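Local coordinates for hypothetical sugar ABC-transporter sugar binding protein (Arthrobacter globiformis, PDB 7BVT), which binds cyclic alpha-maltosyl-1,6-maltose and probably delivers this cyclic sugar to an ABC transporter for uptake, at residues Gly89-Val94 and Thr123-Ile128; Val133-Ser138 and Glu297-Phe302; Asn119-Ser124 and Ala368-Asn373. All blocks are in the same frame, centred on the assembly; numbering follows the deposited sequence.

Contact 1: residues Gly89-Val94 and Thr123-Ile128. With GLC (alpha-D-glucopyranose), chain B.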
# COMPACT_ATOMS: atom_id res chain seq x y z
N GLY A 89 3.72 1.96 -12.29
CA GLY A 89 4.09 0.70 -11.62
C GLY A 89 3.67 0.67 -10.18
O GLY A 89 3.23 1.68 -9.65
N ASP A 90 3.86 -0.46 -9.54
CA ASP A 90 3.63 -0.59 -8.09
C ASP A 90 4.65 0.26 -7.35
O ASP A 90 5.79 0.43 -7.82
CB ASP A 90 3.72 -2.05 -7.66
CG ASP A 90 3.40 -2.13 -6.16
OD1 ASP A 90 2.28 -1.71 -5.78
OD2 ASP A 90 4.33 -2.43 -5.36
N LEU A 91 4.27 0.74 -6.16
CA LEU A 91 5.20 1.47 -5.25
C LEU A 91 6.57 0.82 -5.20
O LEU A 91 7.60 1.50 -5.45
CB LEU A 91 4.61 1.53 -3.85
CG LEU A 91 5.45 2.32 -2.85
CD1 LEU A 91 5.37 3.80 -3.15
CD2 LEU A 91 4.99 2.06 -1.43
N VAL A 92 6.63 -0.44 -4.84
CA VAL A 92 7.93 -1.08 -4.52
C VAL A 92 8.72 -1.32 -5.81
O VAL A 92 9.89 -1.68 -5.72
CB VAL A 92 7.73 -2.36 -3.67
CG1 VAL A 92 6.91 -2.06 -2.44
CG2 VAL A 92 7.10 -3.47 -4.46
N TRP A 93 8.12 -1.11 -6.99
CA TRP A 93 8.89 -1.24 -8.25
C TRP A 93 9.76 -0.01 -8.51
O TRP A 93 10.72 -0.14 -9.28
CB TRP A 93 8.01 -1.49 -9.46
CG TRP A 93 7.23 -2.75 -9.42
CD1 TRP A 93 7.30 -3.77 -8.51
CD2 TRP A 93 6.29 -3.14 -10.41
NE1 TRP A 93 6.42 -4.75 -8.87
CE2 TRP A 93 5.78 -4.39 -10.02
CE3 TRP A 93 5.79 -2.53 -11.56
CZ2 TRP A 93 4.81 -5.05 -10.77
CZ3 TRP A 93 4.82 -3.17 -12.30
CH2 TRP A 93 4.35 -4.42 -11.90
N VAL A 94 9.38 1.14 -8.01
CA VAL A 94 10.05 2.41 -8.43
C VAL A 94 11.56 2.28 -8.33
O VAL A 94 12.27 2.61 -9.27
CB VAL A 94 9.53 3.64 -7.67
CG1 VAL A 94 10.36 4.86 -7.97
CG2 VAL A 94 8.08 3.88 -8.01
N THR A 123 5.88 11.24 -1.90
CA THR A 123 6.91 12.03 -2.61
C THR A 123 8.28 11.68 -2.02
O THR A 123 9.25 11.62 -2.76
CB THR A 123 6.65 13.54 -2.61
OG1 THR A 123 6.46 13.97 -1.25
CG2 THR A 123 5.48 13.86 -3.52
N SER A 124 8.37 11.45 -0.72
CA SER A 124 9.68 11.06 -0.12
C SER A 124 10.16 9.74 -0.70
O SER A 124 11.34 9.64 -1.05
CB SER A 124 9.57 10.97 1.37
OG SER A 124 9.39 12.29 1.85
N PHE A 125 9.27 8.77 -0.74
CA PHE A 125 9.51 7.44 -1.33
C PHE A 125 10.03 7.64 -2.76
O PHE A 125 11.04 7.07 -3.13
CB PHE A 125 8.24 6.61 -1.32
CG PHE A 125 8.46 5.25 -1.94
CD1 PHE A 125 8.43 5.06 -3.30
CD2 PHE A 125 8.92 4.20 -1.17
CE1 PHE A 125 8.73 3.85 -3.85
CE2 PHE A 125 9.19 2.96 -1.71
CZ PHE A 125 9.12 2.80 -3.07
N GLY A 126 9.38 8.53 -3.52
CA GLY A 126 9.70 8.76 -4.94
C GLY A 126 10.94 9.58 -5.21
O GLY A 126 11.17 9.92 -6.34
N THR A 127 11.68 9.94 -4.16
CA THR A 127 12.90 10.73 -4.26
C THR A 127 14.09 9.76 -4.24
O THR A 127 14.33 9.08 -3.21
CB THR A 127 12.97 11.80 -3.17
OG1 THR A 127 11.86 12.70 -3.29
CG2 THR A 127 14.26 12.58 -3.34
N ILE A 128 14.77 9.67 -5.36
CA ILE A 128 15.97 8.81 -5.52
C ILE A 128 17.10 9.64 -6.12
O ILE A 128 16.87 10.32 -7.11
CB ILE A 128 15.64 7.52 -6.32
CG1 ILE A 128 14.60 6.70 -5.56
CG2 ILE A 128 16.92 6.74 -6.57
CD1 ILE A 128 13.99 5.52 -6.29
C1 GLC B . -1.39 -3.88 -2.83
C2 GLC B . -0.56 -2.64 -2.90
C3 GLC B . 0.89 -2.99 -3.10
C4 GLC B . 1.31 -3.95 -1.98
C5 GLC B . 0.46 -5.21 -2.06
C6 GLC B . 0.83 -6.19 -0.92
O2 GLC B . -1.14 -1.79 -3.89
O3 GLC B . 1.67 -1.78 -3.11
O4 GLC B . 2.66 -4.36 -2.11
O5 GLC B . -0.89 -4.85 -1.86
O6 GLC B . 0.39 -7.49 -1.31
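Leu91 and Phe125 carry this contact, the first just past the end of strand 86-90, the second on the last turn of helix 120-125. Leu91 CD1 sits over one face of the Phe125 ring, 3.5 Å from its centroid and shifted toward the rim, a CH-pi contact. Phe125 CG lies anti to its backbone N (chi1 180°), which carries the ring over to Leu91. The carbonyl oxygen of Leu91 also comes close, 3.1 Å from Phe125 CE1, while Val94 CB meets the ring at its edge, 3.9 Å from Phe125 CE1. The grip slackens beyond the ring: Val94 CG1 and Ile128 CD1 stand 4.1 Å apart, and the partly exposed Val92 offers little more than its CA. On the sugar side the chemistry turns polar. Asp90 OD1 accepts a hydrogen bond from O3 of the bound glucose unit (2.7 Å), and Asp90 OD2 takes Val92 N at 3.1 Å in an Asx turn, approached from above the carboxylate plane. No hydrogen bond spans the two segments: apolar packing joins them, while the Asx turn restrains the pocket carboxylate at the strand end, consistent with a fixed acceptor for the sugar hydroxyl.

Contact 2: residues Val133-Ser138 and Glu297-Phe302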
# COMPACT_ATOMS: atom_id res chain seq x y z
N VAL A 133 11.69 11.05 -8.85
CA VAL A 133 11.69 10.15 -10.03
C VAL A 133 10.32 9.46 -10.19
O VAL A 133 10.04 8.93 -11.26
CB VAL A 133 12.79 9.10 -9.98
CG1 VAL A 133 14.16 9.78 -10.08
CG2 VAL A 133 12.67 8.14 -8.78
N SER A 134 9.48 9.44 -9.16
CA SER A 134 8.10 8.95 -9.23
C SER A 134 7.15 9.91 -8.50
O SER A 134 7.53 10.66 -7.58
CB SER A 134 7.95 7.52 -8.72
OG SER A 134 8.20 7.44 -7.33
N VAL A 135 5.90 9.85 -8.90
CA VAL A 135 4.81 10.52 -8.17
C VAL A 135 3.69 9.50 -8.09
O VAL A 135 3.38 8.83 -9.07
CB VAL A 135 4.42 11.86 -8.81
CG1 VAL A 135 3.89 11.67 -10.23
CG2 VAL A 135 3.44 12.65 -7.99
N PRO A 136 2.98 9.39 -6.98
CA PRO A 136 1.82 8.51 -6.94
C PRO A 136 0.68 9.07 -7.80
O PRO A 136 0.44 10.24 -7.84
CB PRO A 136 1.43 8.53 -5.47
CG PRO A 136 1.88 9.87 -4.97
CD PRO A 136 3.18 10.07 -5.70
N VAL A 137 -0.02 8.16 -8.48
CA VAL A 137 -1.25 8.48 -9.25
C VAL A 137 -2.42 7.68 -8.73
O VAL A 137 -3.54 7.96 -9.17
CB VAL A 137 -1.03 8.25 -10.75
CG1 VAL A 137 -0.06 9.31 -11.25
CG2 VAL A 137 -0.55 6.86 -11.09
N SER A 138 -2.21 6.78 -7.78
CA SER A 138 -3.31 6.18 -6.99
C SER A 138 -2.75 5.80 -5.62
O SER A 138 -1.50 5.76 -5.49
CB SER A 138 -3.86 4.97 -7.64
OG SER A 138 -2.95 3.91 -7.58
N GLU A 297 -0.28 2.94 -7.23
CA GLU A 297 0.52 3.10 -8.46
C GLU A 297 1.27 4.42 -8.48
O GLU A 297 0.70 5.44 -8.06
CB GLU A 297 -0.40 3.04 -9.66
CG GLU A 297 -0.76 1.61 -10.00
CD GLU A 297 -1.74 0.91 -9.07
OE1 GLU A 297 -2.83 1.44 -8.87
OE2 GLU A 297 -1.37 -0.14 -8.53
N GLN A 298 2.49 4.38 -8.99
CA GLN A 298 3.38 5.54 -9.11
C GLN A 298 3.67 5.74 -10.60
O GLN A 298 3.95 4.75 -11.27
CB GLN A 298 4.70 5.28 -8.40
CG GLN A 298 4.58 4.55 -7.06
CD GLN A 298 3.71 5.24 -6.05
OE1 GLN A 298 3.94 6.40 -5.69
NE2 GLN A 298 2.71 4.54 -5.53
N ALA A 299 3.75 7.00 -11.04
CA ALA A 299 4.12 7.28 -12.45
C ALA A 299 5.58 7.70 -12.46
O ALA A 299 5.98 8.45 -11.57
CB ALA A 299 3.20 8.33 -13.03
N MET A 300 6.28 7.30 -13.47
CA MET A 300 7.73 7.54 -13.71
C MET A 300 7.90 7.97 -15.18
O MET A 300 7.23 7.37 -16.04
CB MET A 300 8.51 6.26 -13.47
CG MET A 300 8.49 5.86 -12.00
SD MET A 300 8.78 4.11 -11.83
CE MET A 300 7.09 3.50 -11.99
N VAL A 301 8.72 8.97 -15.43
CA VAL A 301 9.03 9.46 -16.82
C VAL A 301 10.44 9.03 -17.16
O VAL A 301 11.37 9.40 -16.43
CB VAL A 301 8.85 10.97 -16.94
CG1 VAL A 301 9.36 11.49 -18.28
CG2 VAL A 301 7.44 11.41 -16.64
N PHE A 302 10.63 8.22 -18.20
CA PHE A 302 11.98 7.84 -18.65
C PHE A 302 12.59 9.04 -19.41
O PHE A 302 11.90 9.64 -20.26
CB PHE A 302 11.95 6.60 -19.54
CG PHE A 302 11.74 5.32 -18.79
CD1 PHE A 302 12.77 4.77 -18.04
CD2 PHE A 302 10.49 4.72 -18.74
CE1 PHE A 302 12.57 3.60 -17.33
CE2 PHE A 302 10.30 3.56 -18.01
CZ PHE A 302 11.33 3.03 -17.30
O HOH W 1 10.08 10.48 -13.44
O HOH W 2 6.07 8.07 -5.66
O HOH W 3 0.54 5.27 -3.71
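Val135 and Ala299 form an antiparallel hydrogen-bonded pair, with Ala299 N to Val135 O at 2.7 Å and Val135 N to Ala299 O at 3.0 Å, and next to it Pro136 and Gln298 make a non-hydrogen-bonded pair. This beta ladder joins strands 131-136 and 292-301 in the mixed sheet of a bacterial solute-binding protein. Where the ladder ends, Glu297 O accepts two backbone donors, Val137 N and Ser138 N, from the same face of its plane. The face bearing Val135 and Ala299 is apolar here: Ala299 CB packs against Val137 CG1 at 3.8 Å, with Val135 beside them and Leu316 of helix 306-319 lying against Ala299. The other side mixes in polar groups. Gln298 folds back at chi2 (-57°), which lays its amide across the Pro136 ring and brings OE1 to 3.3 Å from Pro136 CB. Waters then tie that amide to the facing segment: one gives a proton to Gln298 OE1 and accepts from Ser134 OG, another accepts from Gln298 NE2 and donates to Ser138 O. NE2 also donates to Gly296 O, so both ends of the buried amide are satisfied. Farther along, Met300 CG rests against Ser134 CB. The Glu297 carboxylate has partners on both oxygens, OE2 hydrogen-bonded to Tyr35 OH and OE1 to Trp36 NE1, which limits its rotation. Ser138 OG lies between its backbone N and carbonyl carbon (chi1 71°), and from there it accepts from Glu297 N at 2.9 Å while donating to Glu297 OE1 at 2.8 Å, meeting that oxygen from above the carboxylate plane.

Contact 3: residues Asn119-Ser124 and Ala368-Asn373. With GLC (alpha-D-glucopyranose), chain B.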
# COMPACT_ATOMS: atom_id res chain seq x y z
N ASN A 119 0.72 13.47 -0.98
CA ASN A 119 1.12 12.80 0.28
C ASN A 119 2.65 12.76 0.44
O ASN A 119 3.37 12.25 -0.42
CB ASN A 119 0.52 11.39 0.26
CG ASN A 119 0.94 10.62 1.50
OD1 ASN A 119 2.06 10.06 1.47
ND2 ASN A 119 0.05 10.59 2.47
N ASP A 120 3.15 13.24 1.58
CA ASP A 120 4.61 13.40 1.76
C ASP A 120 5.33 12.05 1.79
O ASP A 120 6.49 11.98 1.36
CB ASP A 120 4.86 14.16 3.07
CG ASP A 120 4.43 15.63 3.09
OD1 ASP A 120 4.06 16.19 2.07
OD2 ASP A 120 4.53 16.20 4.21
N ALA A 121 4.74 11.04 2.39
CA ALA A 121 5.39 9.72 2.48
C ALA A 121 5.64 9.25 1.04
O ALA A 121 6.69 8.66 0.78
CB ALA A 121 4.57 8.75 3.26
N LEU A 122 4.69 9.51 0.14
CA LEU A 122 4.83 9.07 -1.28
C LEU A 122 5.80 9.92 -2.09
O LEU A 122 6.53 9.35 -2.95
CB LEU A 122 3.46 8.97 -1.95
CG LEU A 122 2.56 7.91 -1.31
CD1 LEU A 122 1.15 8.05 -1.77
CD2 LEU A 122 3.11 6.51 -1.58
N THR A 123 5.88 11.24 -1.90
CA THR A 123 6.91 12.03 -2.61
C THR A 123 8.28 11.68 -2.02
O THR A 123 9.25 11.62 -2.76
CB THR A 123 6.65 13.54 -2.61
OG1 THR A 123 6.46 13.97 -1.25
CG2 THR A 123 5.48 13.86 -3.52
N SER A 124 8.37 11.45 -0.72
CA SER A 124 9.68 11.06 -0.12
C SER A 124 10.16 9.74 -0.70
O SER A 124 11.34 9.64 -1.05
CB SER A 124 9.57 10.97 1.37
OG SER A 124 9.39 12.29 1.85
N ALA A 368 -0.16 7.36 7.32
CA ALA A 368 0.30 6.20 6.53
C ALA A 368 1.78 6.38 6.24
O ALA A 368 2.29 7.55 5.98
CB ALA A 368 -0.47 6.07 5.25
N HIS A 369 2.49 5.26 6.30
CA HIS A 369 3.92 5.19 5.99
C HIS A 369 4.11 4.52 4.65
O HIS A 369 3.27 3.71 4.29
CB HIS A 369 4.66 4.38 7.05
CG HIS A 369 4.67 4.95 8.42
ND1 HIS A 369 5.84 5.09 9.12
CD2 HIS A 369 3.68 5.32 9.26
CE1 HIS A 369 5.59 5.60 10.29
NE2 HIS A 369 4.28 5.71 10.44
N ALA A 370 5.23 4.81 3.98
CA ALA A 370 5.70 4.03 2.82
C ALA A 370 6.87 3.14 3.22
O ALA A 370 7.68 3.57 4.04
CB ALA A 370 6.13 4.95 1.69
N ARG A 371 6.93 1.97 2.60
CA ARG A 371 8.06 1.02 2.64
C ARG A 371 9.32 1.75 2.19
O ARG A 371 9.29 2.81 1.55
CB ARG A 371 7.70 -0.19 1.82
CG ARG A 371 6.74 -1.12 2.60
CD ARG A 371 6.03 -2.14 1.75
NE ARG A 371 5.04 -1.46 0.92
CZ ARG A 371 4.36 -2.04 -0.05
NH1 ARG A 371 3.48 -1.33 -0.76
NH2 ARG A 371 4.48 -3.33 -0.24
N PRO A 372 10.49 1.23 2.58
CA PRO A 372 11.74 1.87 2.17
C PRO A 372 12.00 1.72 0.67
O PRO A 372 11.67 0.72 0.05
CB PRO A 372 12.80 1.13 2.95
CG PRO A 372 12.18 -0.23 3.16
CD PRO A 372 10.70 0.02 3.39
N ASN A 373 12.59 2.78 0.12
CA ASN A 373 12.76 2.95 -1.34
C ASN A 373 14.09 2.35 -1.82
O ASN A 373 14.69 2.88 -2.75
CB ASN A 373 12.54 4.40 -1.78
CG ASN A 373 13.60 5.34 -1.29
OD1 ASN A 373 14.51 4.92 -0.54
ND2 ASN A 373 13.48 6.59 -1.70
C1 GLC B . -1.39 -3.88 -2.83
C2 GLC B . -0.56 -2.64 -2.90
C3 GLC B . 0.89 -2.99 -3.10
C4 GLC B . 1.31 -3.95 -1.98
C5 GLC B . 0.46 -5.21 -2.06
C6 GLC B . 0.83 -6.19 -0.92
O2 GLC B . -1.14 -1.79 -3.89
O3 GLC B . 1.67 -1.78 -3.11
O4 GLC B . 2.66 -4.36 -2.11
O5 GLC B . -0.89 -4.85 -1.86
O6 GLC B . 0.39 -7.49 -1.31
O HOH W 4 1.23 9.82 5.07
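Ala121 and Ala370 meet in a small surface contact, where the first turn of helix 120-125 lies against the segment that leaves the short, weakly bonded strand 368-369. Two methyl groups do most of the work: Ala121 CB faces Ala370 CB at 4.4 Å, and each also approaches a backbone carbonyl of the other segment, Ala121 CB coming to 3.7 Å from Ala368 O. The short side chains let the backbones come close, with the two alanine CA atoms 5.7 Å apart. No direct hydrogen bond crosses between the segments. At the start of the helix a water bridges them instead, accepting from Asn119 ND2 and donating to Ala368 O at 2.7 Å. Asn119 is also the N-cap: its OD1 accepts from Leu122 N at 3.0 Å in the plane of the side-chain carbonyl, so the two ends of one amide serve the helix and, through water, segment 368-373. In the next residue, Asp120 O accepts from Ser124 N and Ser124 OG, which reach it from opposite faces of its plane. At the far end Asn373 ND2 donates to Phe125 O, the carbonyl just beyond 119-124. On the strand side His369 stacks on Trp206 and pairs through its backbone with Thr292 and Leu294. Arg371 takes no part in the packing against the helix and reaches the sugar. A bend at chi3 (-71°) turns its guanidinium edge-on to one glucose unit, with NH1 donating to O3 at 3.0 Å and NH2 to O4 at 2.8 Å in a nearly straight bond (165°). NH2 also forms a salt bridge with Glu195, and NH1 donates to Leu294 O. Such a two-pronged arginine grip on the neighbouring sugar oxygens O3 and O4 is a familiar feature of sugar-binding sites, here in the glycan pocket of a solute-binding protein.

In the fold
Contact 2 is wholly buried and built on a backbone ladder with waters filling in its polar pairs; contact 1 is also buried but relies on apolar side chains; contact 3 lies at the surface and joins its segments through alanine methyls and one water. Contacts 1 and 3 share Thr123 and Ser124 on helix 120-125, and each supplies a residue, Asp90 and Arg371, to the same glucose unit, both meeting its O3. Contact 2 touches contact 1 through Gly126 with Val133 and Gly89 with Gln298, backbone pairs that carry the sheet from one to the other. Strand 292-301 also neighbours strand 368-369 of contact 3.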